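Local coordinates for avidin-related protein 2 (Gallus gallus, PDB 1WBI) that binds biotin, as expected of an avidin-family protein, in the barrel of each subunit of a tetramer, at residues Tyr36-Ala41 with Trp71-Ser76; Lys97-Leu102 with Thr114-Asn119. All blocks are in the same frame, centred on the assembly; numbering follows the deposited sequence. Where two conformers were deposited one is given.

Contact 1. Residues Tyr36-Ala41 with Trp71-Ser76; sequences YITAVA and WNFSES. With BTN (biotin), chain I.
The six-membered ring of Trp-71 turns its edge toward the face of Tyr-36 in an offset edge-to-face pair, planes at 90°. CH2 of Trp-71 comes to 3.5 Å from CD2 of Tyr-36. The pair illustrates how segments that share no hydrogen bond can still be joined by side chains around a ligand. Beside it the methyl CG2 of Thr-38 lies 3.8 Å from CZ3 of Trp-71 and also touches the Phe-73 ring. Because chi1 of Thr-38 (-173°) sets OG1 opposite the backbone N, the methyl faces the aromatics while the hydroxyl donates to Val-40 O, on a lone pair, and receives N2 of biotin at 3.1 Å, almost straight at 177°. Tyr-36 OH gives a hydrogen bond of 2.7 Å to biotin O3, and the ligand's chain crosses one face of Trp-71, with C9 3.5 Å above the ring centre. Were a leucine to replace Trp-71, the biotin chain would probably lose this flat wall and the Tyr-36 ring its edge-on neighbour.

Away from this buried core the packing thins. Ala-41 CB meets the edge of the partly exposed Phe-73, at CE1, and Asn-72 and Glu-75 are exposed, though Glu-75 packs on His-57 of the second subunit. Here Ser-74 OG donates to biotin O11 at 2.8 Å while accepting from Ser-76 N, an ST turn.

Segment 36-41 leaves strand 31-37, and the loop 71-76 connects strand 64-70 to strand 77-86. From those two strands Phe-67, Val-69 and Phe-80 pack against Tyr-36, and Ser-78 takes the Trp-71 NE1 hydrogen bond.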
# COMPACT_ATOMS: atom_id res chain seq x y z
N TYR A 36 7.00 14.51 -15.91
CA TYR A 36 5.75 14.43 -15.20
C TYR A 36 5.32 15.80 -14.76
O TYR A 36 6.10 16.52 -14.14
CB TYR A 36 5.91 13.52 -13.94
CG TYR A 36 4.63 12.86 -13.48
CD1 TYR A 36 4.36 11.54 -13.85
CD2 TYR A 36 3.70 13.53 -12.70
CE1 TYR A 36 3.19 10.93 -13.45
CE2 TYR A 36 2.53 12.91 -12.27
CZ TYR A 36 2.27 11.60 -12.65
OH TYR A 36 1.09 11.02 -12.23
N ILE A 37 4.09 16.14 -15.05
CA ILE A 37 3.49 17.38 -14.64
C ILE A 37 2.32 17.06 -13.74
O ILE A 37 1.23 16.73 -14.23
CB ILE A 37 3.01 18.19 -15.85
CG1 ILE A 37 4.10 18.29 -16.89
CG2 ILE A 37 2.52 19.55 -15.35
CD1 ILE A 37 3.55 18.75 -18.27
N THR A 38 2.52 17.06 -12.43
CA THR A 38 1.44 16.76 -11.51
C THR A 38 0.45 17.92 -11.42
O THR A 38 0.87 19.10 -11.54
CB THR A 38 1.93 16.35 -10.06
OG1 THR A 38 0.84 15.93 -9.26
CG2 THR A 38 2.70 17.51 -9.34
N ALA A 39 -0.81 17.57 -11.25
CA ALA A 39 -1.90 18.55 -11.00
C ALA A 39 -2.07 18.86 -9.53
O ALA A 39 -2.78 19.82 -9.16
CB ALA A 39 -3.21 18.02 -11.53
N VAL A 40 -1.46 18.04 -8.66
CA VAL A 40 -1.66 18.07 -7.23
C VAL A 40 -0.34 17.88 -6.50
O VAL A 40 0.60 17.31 -7.06
CB VAL A 40 -2.74 17.02 -6.75
CG1 VAL A 40 -4.09 17.22 -7.47
CG2 VAL A 40 -2.28 15.58 -7.00
N ALA A 41 -0.25 18.35 -5.27
CA ALA A 41 0.97 18.26 -4.46
C ALA A 41 0.68 18.64 -3.03
O ALA A 41 -0.38 19.22 -2.72
CB ALA A 41 2.09 19.19 -5.05
N TRP A 71 10.71 14.54 -7.73
CA TRP A 71 10.02 15.83 -7.71
C TRP A 71 11.06 16.94 -7.62
O TRP A 71 11.90 16.96 -6.73
CB TRP A 71 9.02 15.89 -6.58
CG TRP A 71 7.97 14.80 -6.72
CD1 TRP A 71 7.82 13.70 -5.92
CD2 TRP A 71 7.01 14.67 -7.76
NE1 TRP A 71 6.81 12.92 -6.36
CE2 TRP A 71 6.28 13.48 -7.50
CE3 TRP A 71 6.63 15.46 -8.85
CZ2 TRP A 71 5.24 13.07 -8.31
CZ3 TRP A 71 5.61 15.05 -9.66
CH2 TRP A 71 4.91 13.85 -9.39
N ASN A 72 10.98 17.91 -8.54
CA ASN A 72 12.00 18.98 -8.60
C ASN A 72 11.66 20.16 -7.72
O ASN A 72 12.44 21.13 -7.66
CB ASN A 72 12.17 19.49 -10.05
CG ASN A 72 13.13 18.71 -10.84
OD1 ASN A 72 13.68 17.68 -10.40
ND2 ASN A 72 13.30 19.12 -12.10
N PHE A 73 10.56 20.11 -6.99
CA PHE A 73 10.07 21.21 -6.17
C PHE A 73 9.86 20.84 -4.68
O PHE A 73 9.33 21.62 -3.91
CB PHE A 73 8.81 21.79 -6.77
CG PHE A 73 7.68 20.78 -6.91
CD1 PHE A 73 6.77 20.63 -5.90
CD2 PHE A 73 7.54 20.04 -8.09
CE1 PHE A 73 5.75 19.69 -6.02
CE2 PHE A 73 6.51 19.16 -8.20
CZ PHE A 73 5.63 18.99 -7.17
N SER A 74 10.21 19.59 -4.31
CA SER A 74 10.15 19.16 -2.93
C SER A 74 11.22 18.11 -2.75
O SER A 74 11.88 17.72 -3.72
CB SER A 74 8.79 18.58 -2.59
OG SER A 74 8.58 17.31 -3.20
N GLU A 75 11.33 17.64 -1.51
CA GLU A 75 12.24 16.52 -1.19
C GLU A 75 11.69 15.12 -1.39
O GLU A 75 12.39 14.12 -1.13
CB GLU A 75 12.75 16.68 0.21
CG GLU A 75 13.68 17.91 0.35
CD GLU A 75 14.93 17.86 -0.53
OE1 GLU A 75 15.48 16.80 -0.92
OE2 GLU A 75 15.37 18.99 -0.88
N SER A 76 10.48 15.05 -1.88
CA SER A 76 9.74 13.79 -2.09
C SER A 76 10.18 13.02 -3.35
O SER A 76 10.72 13.61 -4.30
CB SER A 76 8.23 14.12 -2.22
OG SER A 76 7.38 12.99 -2.43
C11 BTN I . 4.85 16.64 -3.74
O11 BTN I . 5.80 17.14 -3.06
O12 BTN I . 3.68 16.66 -3.26
C10 BTN I . 5.20 16.05 -5.07
C9 BTN I . 4.01 15.73 -5.94
C8 BTN I . 3.32 14.40 -5.56
C7 BTN I . 2.18 14.11 -6.55
C2 BTN I . 1.47 12.73 -6.36
S1 BTN I . 2.39 11.36 -6.93
C6 BTN I . 0.93 10.32 -6.71
C5 BTN I . -0.25 11.16 -7.16
N1 BTN I . -0.49 11.00 -8.56
C3 BTN I . -0.30 12.17 -9.17
O3 BTN I . -0.46 12.32 -10.49
N2 BTN I . 0.10 13.10 -8.37
C4 BTN I . 0.10 12.64 -7.01

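Contact 2. Residues Lys97-Leu102 with Thr114-Asn119; sequences KWLQRL and TRVGNN. With BTN (biotin), chain I.
The indole of Trp-98 is sandwiched: biotin C6 sits 3.2 Å above the ring centre on one face, and Gly-117 N lies over the centre of the other. Gly-117 CA adds a CH-pi contact, 3.8 Å from the centroid of the six-membered ring. A chi1 of 56° folds the indole over the glycine, where a CB would run into CZ2. At the edge, Trp-98 NE1 makes a weak bond to Asn-118 O, while Asn-119 OD1 accepts from biotin N1 at 2.9 Å.

The Arg-115 guanidinium carries Leu-102 CD1 over one face and Gln-100 OE1 at its edge, 2.8 Å from NH1. Although OE1 lies in the guanidinium plane, NH1 stands above the Gln-100 amide plane, the two planes being 63° apart. This arginine also forms a salt bridge with Asp-42, and Gln-100 NE2 reaches biotin O12 weakly.

Backbone pairs Trp-98/Gly-117 and Gln-100/Arg-115 are hydrogen-bonded in antiparallel fashion; on the other side of the sheet Leu-99 meets Val-116. Trp-111 of the third subunit packs on Trp-98. Within the barrel, strand 92-101 runs between strands 77-86 and 114-123.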
# COMPACT_ATOMS: atom_id res chain seq x y z
N LYS A 97 -0.71 1.68 -9.36
CA LYS A 97 -0.67 2.00 -7.94
C LYS A 97 0.64 2.71 -7.68
O LYS A 97 1.64 2.50 -8.40
CB LYS A 97 -0.85 0.76 -7.08
CG LYS A 97 -2.32 0.31 -7.23
CD LYS A 97 -2.76 -0.98 -6.73
CE LYS A 97 -4.24 -1.28 -6.95
NZ LYS A 97 -5.09 0.27 -6.92
N TRP A 98 0.65 3.56 -6.67
CA TRP A 98 1.81 4.38 -6.37
C TRP A 98 2.07 4.48 -4.90
O TRP A 98 1.17 4.29 -4.06
CB TRP A 98 1.69 5.81 -7.01
CG TRP A 98 0.47 6.62 -6.66
CD1 TRP A 98 -0.60 6.83 -7.46
CD2 TRP A 98 0.22 7.34 -5.45
NE1 TRP A 98 -1.53 7.62 -6.82
CE2 TRP A 98 -1.02 7.97 -5.59
CE3 TRP A 98 0.97 7.58 -4.29
CZ2 TRP A 98 -1.59 8.76 -4.55
CZ3 TRP A 98 0.43 8.36 -3.30
CH2 TRP A 98 -0.85 8.96 -3.43
N LEU A 99 3.33 4.80 -4.62
CA LEU A 99 3.79 5.17 -3.28
C LEU A 99 4.51 6.54 -3.40
O LEU A 99 5.31 6.74 -4.34
CB LEU A 99 4.79 4.14 -2.72
CG LEU A 99 4.29 2.71 -2.55
CD1 LEU A 99 5.48 1.81 -2.19
CD2 LEU A 99 3.28 2.62 -1.51
N GLN A 100 4.17 7.45 -2.49
CA GLN A 100 4.84 8.74 -2.42
C GLN A 100 5.58 8.77 -1.09
O GLN A 100 4.99 8.64 -0.04
CB GLN A 100 3.88 9.92 -2.50
CG GLN A 100 4.65 11.23 -2.39
CD GLN A 100 3.78 12.45 -2.38
OE1 GLN A 100 2.57 12.34 -2.34
NE2 GLN A 100 4.41 13.64 -2.32
N ARG A 101 6.90 8.93 -1.16
CA ARG A 101 7.76 9.09 -0.01
C ARG A 101 8.00 10.54 0.35
O ARG A 101 8.50 11.32 -0.47
CB ARG A 101 9.12 8.41 -0.25
CG ARG A 101 10.13 8.63 0.88
CD ARG A 101 9.79 7.85 2.09
NE ARG A 101 10.50 8.26 3.27
CZ ARG A 101 10.82 7.48 4.28
NH1 ARG A 101 10.56 6.18 4.24
NH2 ARG A 101 11.40 7.99 5.35
N LEU A 102 7.69 10.88 1.59
CA LEU A 102 8.03 12.19 2.15
C LEU A 102 9.36 12.09 2.90
O LEU A 102 9.73 11.04 3.43
CB LEU A 102 6.95 12.68 3.11
CG LEU A 102 5.58 12.91 2.49
CD1 LEU A 102 4.53 13.16 3.56
CD2 LEU A 102 5.65 14.07 1.53
N THR A 114 5.18 7.36 4.15
CA THR A 114 4.79 6.78 2.86
C THR A 114 3.29 6.76 2.61
O THR A 114 2.56 6.04 3.27
CB THR A 114 5.39 5.36 2.66
OG1 THR A 114 6.81 5.40 2.93
CG2 THR A 114 5.17 4.91 1.25
N ARG A 115 2.85 7.57 1.65
CA ARG A 115 1.50 7.54 1.18
C ARG A 115 1.33 6.52 0.07
O ARG A 115 2.26 6.27 -0.71
CB ARG A 115 1.13 8.88 0.53
CG ARG A 115 0.96 10.04 1.37
CD ARG A 115 0.33 11.17 0.48
NE ARG A 115 0.34 12.30 1.34
CZ ARG A 115 1.01 13.42 1.15
NH1 ARG A 115 1.71 13.63 0.04
NH2 ARG A 115 0.93 14.33 2.09
N VAL A 116 0.13 5.95 -0.05
CA VAL A 116 -0.23 4.96 -1.07
C VAL A 116 -1.47 5.43 -1.84
O VAL A 116 -2.38 6.02 -1.24
CB VAL A 116 -0.43 3.54 -0.46
CG1 VAL A 116 -1.68 3.51 0.47
CG2 VAL A 116 -0.52 2.50 -1.54
N GLY A 117 -1.55 5.15 -3.11
CA GLY A 117 -2.77 5.39 -3.88
C GLY A 117 -2.71 4.75 -5.25
O GLY A 117 -1.95 3.79 -5.50
N ASN A 118 -3.58 5.21 -6.12
CA ASN A 118 -3.80 4.62 -7.42
C ASN A 118 -3.97 5.70 -8.46
O ASN A 118 -4.33 6.84 -8.16
CB ASN A 118 -5.07 3.76 -7.38
CG ASN A 118 -6.28 4.50 -6.83
OD1 ASN A 118 -6.49 4.58 -5.62
ND2 ASN A 118 -7.06 5.04 -7.72
N ASN A 119 -3.77 5.33 -9.72
CA ASN A 119 -4.06 6.23 -10.82
C ASN A 119 -4.30 5.41 -12.06
O ASN A 119 -3.57 4.45 -12.34
CB ASN A 119 -2.93 7.19 -11.12
CG ASN A 119 -2.93 8.47 -10.28
OD1 ASN A 119 -1.92 8.78 -9.72
ND2 ASN A 119 -4.01 9.26 -10.32
C11 BTN I . 4.85 16.64 -3.74
O11 BTN I . 5.80 17.14 -3.06
O12 BTN I . 3.68 16.66 -3.26
C10 BTN I . 5.20 16.05 -5.07
C9 BTN I . 4.01 15.73 -5.94
C8 BTN I . 3.32 14.40 -5.56
C7 BTN I . 2.18 14.11 -6.55
C2 BTN I . 1.47 12.73 -6.36
S1 BTN I . 2.39 11.36 -6.93
C6 BTN I . 0.93 10.32 -6.71
C5 BTN I . -0.25 11.16 -7.16
N1 BTN I . -0.49 11.00 -8.56
C3 BTN I . -0.30 12.17 -9.17
O3 BTN I . -0.46 12.32 -10.49
N2 BTN I . 0.10 13.10 -8.37
C4 BTN I . 0.10 12.64 -7.01
O HOH W 1 -4.88 1.90 -4.25
O HOH W 2 9.27 4.40 2.21

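In the fold
Followed from the N terminus, the chain first closes contact 1, where the end of strand 31-37 meets the turn 71-76 after strands 50-56 and 64-70 have been laid down. Strand 77-86 then leads into strand 92-101, and contact 2 closes a shorter excursion, pairing 97-102 with 114-119 across an 11-residue connection without helix or strand. The two loops follow in series, neither enclosing nor crossing the other. They meet at Ser-76, whose OG probably hydrogen-bonds to Arg-101 O and to Gln-100 NE2. Contact 1 thus joins the end of strand 31-37 and the loop after it to the 71-76 loop at the barrel mouth, contact 2 forms part of its wall, and both line one biotin pocket.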